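Local coordinates for fatty Acid Kinase (Fak) B3 protein (Streptococcus pneumoniae, PDB 6CNG) that binds a long-chain fatty acid, here linoleic acid, and may thereby take part in lipid transport or fatty acid metabolism, at residues A[65-68]-A[69-73]; A[254-257]-A[258-261]. All coordinates share one frame; numbering follows the deposited sequence.

How the contacts relate
Two helix starts, each built within one short run of chain, illustrate how an N-terminal turn can be finished with or without a side-chain cap. Contact 1 (65-73) opens helix 67-76, where Asp-66 caps; contact 2 (254-261) opens helix 257-270, where Asn-256 makes no capping bond. Their centres lie 18 Å apart, yet Arg-254 joins them: its NH2 forms a salt bridge with Asp-68 OD1, and its guanidinium also packs on Ile-67 and Met-71. Linoleic acid lies nearer to contact 1, about 10 Å from the side chain of Met-71, against about 12 Å from that of Asn-256 in contact 2.

Contact 1: residues A[65-68]-A[69-73]; sequences LDID and QMMET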
ATOM      1  N   LEU A  65     -13.191  -5.677   9.661  1.00 17.23           N
ATOM      2  CA  LEU A  65     -12.708  -4.733  10.652  1.00 14.77           C
ATOM      3  C   LEU A  65     -13.462  -3.415  10.573  1.00 16.39           C
ATOM      4  O   LEU A  65     -13.561  -2.796   9.505  1.00 18.87           O
ATOM      5  CB  LEU A  65     -11.214  -4.475  10.456  1.00 18.60           C
ATOM      6  CG  LEU A  65     -10.580  -3.567  11.528  1.00 18.36           C
ATOM      7  CD1 LEU A  65     -10.609  -4.252  12.898  1.00 18.49           C
ATOM      8  CD2 LEU A  65      -9.195  -3.169  11.181  1.00 18.94           C
ATOM      9  N   ASP A  66     -13.981  -2.976  11.721  1.00 17.04           N
ATOM     10  CA  ASP A  66     -14.460  -1.609  11.871  1.00 15.85           C
ATOM     11  C   ASP A  66     -13.221  -0.753  12.048  1.00 20.63           C
ATOM     12  O   ASP A  66     -12.652  -0.683  13.141  1.00 17.19           O
ATOM     13  CB  ASP A  66     -15.362  -1.476  13.089  1.00 15.18           C
ATOM     14  CG  ASP A  66     -16.104  -0.165  13.116  1.00 21.32           C
ATOM     15  OD1 ASP A  66     -15.767   0.753  12.347  1.00 28.34           O
ATOM     16  OD2 ASP A  66     -17.060  -0.053  13.906  1.00 32.02           O
ATOM     17  N   ILE A  67     -12.774  -0.125  10.959  1.00 20.76           N
ATOM     18  CA  ILE A  67     -11.555   0.664  11.036  1.00 20.20           C
ATOM     19  C   ILE A  67     -11.755   1.844  11.969  1.00 16.84           C
ATOM     20  O   ILE A  67     -10.855   2.206  12.728  1.00 17.32           O
ATOM     21  CB  ILE A  67     -11.093   1.112   9.638  1.00 17.34           C
ATOM     22  CG1 ILE A  67     -10.838  -0.092   8.753  1.00 19.16           C
ATOM     23  CG2 ILE A  67      -9.842   1.886   9.746  1.00 15.77           C
ATOM     24  CD1 ILE A  67     -10.682   0.252   7.301  1.00 18.94           C
ATOM     25  N   ASP A  68     -12.927   2.467  11.926  1.00 16.16           N
ATOM     26  CA  ASP A  68     -13.154   3.649  12.744  1.00 18.69           C
ATOM     27  C   ASP A  68     -13.103   3.333  14.238  1.00 17.08           C
ATOM     28  O   ASP A  68     -12.595   4.132  15.026  1.00 16.25           O
ATOM     29  CB  ASP A  68     -14.460   4.321  12.328  1.00 25.56           C
ATOM     30  CG  ASP A  68     -14.341   5.025  10.965  1.00 31.69           C
ATOM     31  OD1 ASP A  68     -13.208   5.377  10.589  1.00 30.34           O
ATOM     32  OD2 ASP A  68     -15.367   5.230  10.269  1.00 34.78           O
ATOM     33  N   GLN A  69     -13.577   2.160  14.638  1.00 15.96           N
ATOM     34  CA  GLN A  69     -13.551   1.791  16.045  1.00 16.30           C
ATOM     35  C   GLN A  69     -12.137   1.441  16.483  1.00 15.91           C
ATOM     36  O   GLN A  69     -11.733   1.738  17.605  1.00 15.63           O
ATOM     37  CB  GLN A  69     -14.485   0.604  16.252  1.00 25.10           C
ATOM     38  CG  GLN A  69     -14.143  -0.267  17.424  1.00 33.54           C
ATOM     39  CD  GLN A  69     -14.144   0.502  18.716  1.00 53.20           C
ATOM     40  OE1 GLN A  69     -13.312   0.261  19.588  1.00 59.98           O
ATOM     41  NE2 GLN A  69     -15.086   1.436  18.855  1.00 61.36           N
ATOM     42  N   MET A  70     -11.366   0.820  15.607  1.00 16.50           N
ATOM     43  CA  MET A  70      -9.979   0.533  15.930  1.00 14.91           C
ATOM     44  C   MET A  70      -9.196   1.811  16.166  1.00 14.39           C
ATOM     45  O   MET A  70      -8.466   1.945  17.155  1.00 14.41           O
ATOM     46  CB  MET A  70      -9.384  -0.239  14.768  1.00 17.97           C
ATOM     47  CG  MET A  70      -7.993  -0.732  15.007  1.00 23.12           C
ATOM     48  SD  MET A  70      -6.992  -0.485  13.567  1.00 38.42           S
ATOM     49  CE  MET A  70      -6.738   1.250  13.623  1.00 27.82           C
ATOM     50  N   MET A  71      -9.334   2.767  15.259  1.00 14.49           N
ATOM     51  CA  MET A  71      -8.599   4.008  15.397  1.00 14.26           C
ATOM     52  C   MET A  71      -8.996   4.743  16.672  1.00 13.99           C
ATOM     53  O   MET A  71      -8.137   5.250  17.401  1.00 15.23           O
ATOM     54  CB  MET A  71      -8.839   4.867  14.157  1.00 13.36           C
ATOM     55  CG  MET A  71      -8.238   4.262  12.889  1.00 15.23           C
ATOM     56  SD  MET A  71      -6.429   4.254  12.781  1.00 19.46           S
ATOM     57  CE  MET A  71      -6.105   5.978  12.482  1.00 15.97           C
ATOM     58  N   GLU A  72     -10.309   4.830  16.946  1.00 14.78           N
ATOM     59  CA  GLU A  72     -10.785   5.491  18.161  1.00 14.92           C
ATOM     60  C   GLU A  72     -10.145   4.875  19.388  1.00 13.19           C
ATOM     61  O   GLU A  72      -9.695   5.583  20.295  1.00 15.61           O
ATOM     62  CB  GLU A  72     -12.310   5.351  18.243  1.00 16.97           C
ATOM     63  CG  GLU A  72     -12.976   6.057  19.434  1.00 21.12           C
ATOM     64  CD  GLU A  72     -14.490   6.131  19.328  1.00 29.35           C
ATOM     65  OE1 GLU A  72     -15.115   6.685  20.257  1.00 32.00           O
ATOM     66  OE2 GLU A  72     -15.058   5.653  18.323  1.00 36.78           O
ATOM     67  N   THR A  73     -10.078   3.553  19.416  1.00 13.46           N
ATOM     68  CA  THR A  73      -9.480   2.847  20.535  1.00 16.74           C
ATOM     69  C   THR A  73      -8.002   3.131  20.622  1.00 17.60           C
ATOM     70  O   THR A  73      -7.480   3.377  21.713  1.00 16.10           O
ATOM     71  CB  THR A  73      -9.732   1.356  20.378  1.00 16.38           C
ATOM     72  OG1 THR A  73     -11.139   1.137  20.318  1.00 19.47           O
ATOM     73  CG2 THR A  73      -9.169   0.585  21.523  1.00 19.76           C
TER
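Asp-66 meets Gln-69 as the N-cap of helix 67-76. With CG anti to the backbone N (chi1 -168°), its carboxylate is brought up to the N-H and CB of Gln-69, where OD1 accepts a weak, long bond from Gln-69 N (3.5 Å) and OD2 lies against Gln-69 CB, also at 3.5 Å. The two side chains cross at about a right angle, their carboxylate and amide planes 70° apart. The carbonyl of Asp-66 serves the same turn: Met-70 N donates to its O at 3.2 Å, and Gln-69 N adds a weak second bond. Further along, Met-71 N reaches Ile-67 O in a nearly straight bond of 3.0 Å, and Glu-72 N bonds to Asp-68 O. Gln-69 O is gripped twice, by Thr-73 N and by Thr-73 OG1 (2.8 Å), which arrive from opposite faces of its plane. Two looser apolar contacts involve the buried methionines: Leu-65 CD2 lies 4.2 Å from Met-70 SD, and Ile-67 CG2 lies 4.3 Å from Met-71 CG. Leu-65 and Met-70 rest on Phe-59 of strand 57-60, Met-70 also on Ile-52 of strand 43-54, while Ile-67 and Met-71 pack against Ser-286 of helix 283-289.

Contact 2: residues A[254-257]-A[258-261]; sequences RNNE and KCCQ
Asn-256 leans the OD1 end of its side-chain amide on Cys-259 CB, which lies obliquely above the amide plane, with OD1 only 3.2 Å from that carbon and 3.6 Å from Cys-259 SG. Its CG stands anti to the backbone N (chi1 -157°), which carries the amide forward beside the helix that follows. Although Asn-256 occupies the N-cap position of helix 257-270, its side chain makes no capping bond; the link to Cys-259 is one of close contact, and the first turn is held by main-chain bonds. Cys-260 N donates to Asn-256 O at 3.1 Å, with an N-H...O angle of 150°, and Gln-261 N donates to Glu-257 O at 2.9 Å. These are the i to i+4 bonds of an alpha-helix at its first turn. Cys-260 SG, set beside its own backbone N, comes within 3.2 Å of Asn-256 O. In the second shell, the backbone of Asn-256 is itself held from behind, its N bonded to Gln-253 OE1 at the end of the preceding strand. Glu-291 ties together the two residues that lead into the turn, through a salt bridge with Arg-254 NE and a hydrogen bond with Asn-255 ND2. The turn thus joins the end of strand 247-253 to helix 257-270, whose buried Cys-260 packs on Met-251 and Gln-253 of that strand and, together with Asn-256, on Leu-294 of strand 294-300.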
ATOM      1  N   ARG A 254      -7.009   8.503   4.545  1.00 13.35           N
ATOM      2  CA  ARG A 254      -7.697   8.353   5.823  1.00 15.84           C
ATOM      3  C   ARG A 254      -8.321   9.692   6.170  1.00 11.89           C
ATOM      4  O   ARG A 254      -7.638  10.597   6.641  1.00 15.99           O
ATOM      5  CB  ARG A 254      -6.741   7.924   6.917  1.00 12.63           C
ATOM      6  CG  ARG A 254      -7.385   7.780   8.267  1.00 17.21           C
ATOM      7  CD  ARG A 254      -8.523   6.797   8.250  1.00 17.11           C
ATOM      8  NE  ARG A 254      -9.257   6.793   9.503  1.00 21.54           N
ATOM      9  CZ  ARG A 254     -10.402   6.161   9.683  1.00 18.13           C
ATOM     10  NH1 ARG A 254     -10.952   5.458   8.704  1.00 20.80           N
ATOM     11  NH2 ARG A 254     -10.998   6.251  10.848  1.00 24.77           N
ATOM     12  N   ASN A 255      -9.617   9.801   5.969  1.00 13.67           N
ATOM     13  CA  ASN A 255     -10.339  11.025   6.296  1.00 17.23           C
ATOM     14  C   ASN A 255      -9.667  12.231   5.652  1.00 12.44           C
ATOM     15  O   ASN A 255      -9.439  13.262   6.272  1.00 15.86           O
ATOM     16  CB  ASN A 255     -10.481  11.209   7.810  1.00 15.75           C
ATOM     17  CG  ASN A 255     -11.692  10.482   8.385  1.00 17.47           C
ATOM     18  OD1 ASN A 255     -12.754  10.448   7.779  1.00 19.65           O
ATOM     19  ND2 ASN A 255     -11.524   9.898   9.552  1.00 17.06           N
ATOM     20  N   ASN A 256      -9.359  12.085   4.387  1.00 14.23           N
ATOM     21  CA  ASN A 256      -8.713  13.128   3.616  1.00 15.17           C
ATOM     22  C   ASN A 256      -9.367  13.252   2.244  1.00 15.63           C
ATOM     23  O   ASN A 256      -8.702  13.579   1.261  1.00 15.29           O
ATOM     24  CB  ASN A 256      -7.217  12.831   3.478  1.00 16.07           C
ATOM     25  CG  ASN A 256      -6.424  14.058   3.192  1.00 18.29           C
ATOM     26  OD1 ASN A 256      -6.798  15.156   3.582  1.00 20.62           O
ATOM     27  ND2 ASN A 256      -5.311  13.888   2.516  1.00 18.85           N
ATOM     28  N   GLU A 257     -10.673  13.007   2.158  1.00 17.57           N
ATOM     29  CA  GLU A 257     -11.354  13.032   0.874  1.00 20.27           C
ATOM     30  C   GLU A 257     -11.352  14.413   0.249  1.00 18.00           C
ATOM     31  O   GLU A 257     -11.332  14.536  -0.973  1.00 19.72           O
ATOM     32  CB  GLU A 257     -12.806  12.594   1.041  1.00 20.72           C
ATOM     33  CG  GLU A 257     -12.986  11.109   1.205  1.00 22.19           C
ATOM     34  CD  GLU A 257     -13.050  10.665   2.644  1.00 23.56           C
ATOM     35  OE1 GLU A 257     -12.512  11.363   3.517  1.00 21.39           O
ATOM     36  OE2 GLU A 257     -13.651   9.601   2.903  1.00 29.57           O
ATOM     37  N   LYS A 258     -11.422  15.466   1.054  1.00 20.40           N
ATOM     38  CA  LYS A 258     -11.512  16.791   0.458  1.00 20.33           C
ATOM     39  C   LYS A 258     -10.177  17.197  -0.150  1.00 20.28           C
ATOM     40  O   LYS A 258     -10.147  17.804  -1.226  1.00 21.82           O
ATOM     41  CB  LYS A 258     -11.993  17.826   1.477  1.00 20.41           C
ATOM     42  CG  LYS A 258     -12.432  19.170   0.883  1.00 24.05           C
ATOM     43  CD  LYS A 258     -13.555  18.978  -0.131  1.00 28.49           C
ATOM     44  CE  LYS A 258     -14.293  20.252  -0.402  1.00 26.96           C
ATOM     45  NZ  LYS A 258     -15.678  19.912  -0.782  1.00 34.59           N
ATOM     46  N   CYS A 259      -9.065  16.874   0.520  1.00 19.62           N
ATOM     47  CA  CYS A 259      -7.758  17.211  -0.033  1.00 18.60           C
ATOM     48  C   CYS A 259      -7.463  16.356  -1.250  1.00 17.55           C
ATOM     49  O   CYS A 259      -6.793  16.810  -2.189  1.00 19.41           O
ATOM     50  CB  CYS A 259      -6.661  17.070   1.017  1.00 24.73           C
ATOM     51  SG  CYS A 259      -6.568  18.483   2.143  1.00 29.49           S
ATOM     52  N   CYS A 260      -8.018  15.153  -1.281  1.00 17.90           N
ATOM     53  CA  CYS A 260      -7.879  14.302  -2.450  1.00 15.03           C
ATOM     54  C   CYS A 260      -8.713  14.786  -3.635  1.00 15.79           C
ATOM     55  O   CYS A 260      -8.253  14.697  -4.766  1.00 14.50           O
ATOM     56  CB  CYS A 260      -8.234  12.873  -2.095  1.00 18.39           C
ATOM     57  SG  CYS A 260      -7.024  12.065  -1.052  1.00 22.83           S
ATOM     58  N   GLN A 261      -9.937  15.289  -3.413  1.00 16.71           N
ATOM     59  CA  GLN A 261     -10.709  15.816  -4.533  1.00 17.34           C
ATOM     60  C   GLN A 261     -10.078  17.085  -5.096  1.00 18.32           C
ATOM     61  O   GLN A 261     -10.099  17.286  -6.311  1.00 17.74           O
ATOM     62  CB  GLN A 261     -12.189  15.994  -4.156  1.00 17.52           C
ATOM     63  CG  GLN A 261     -13.089  16.662  -5.247  1.00 27.47           C
ATOM     64  CD  GLN A 261     -13.201  15.905  -6.618  1.00 32.84           C
ATOM     65  OE1 GLN A 261     -12.836  14.739  -6.739  1.00 38.28           O
ATOM     66  NE2 GLN A 261     -13.713  16.591  -7.633  1.00 28.04           N
TER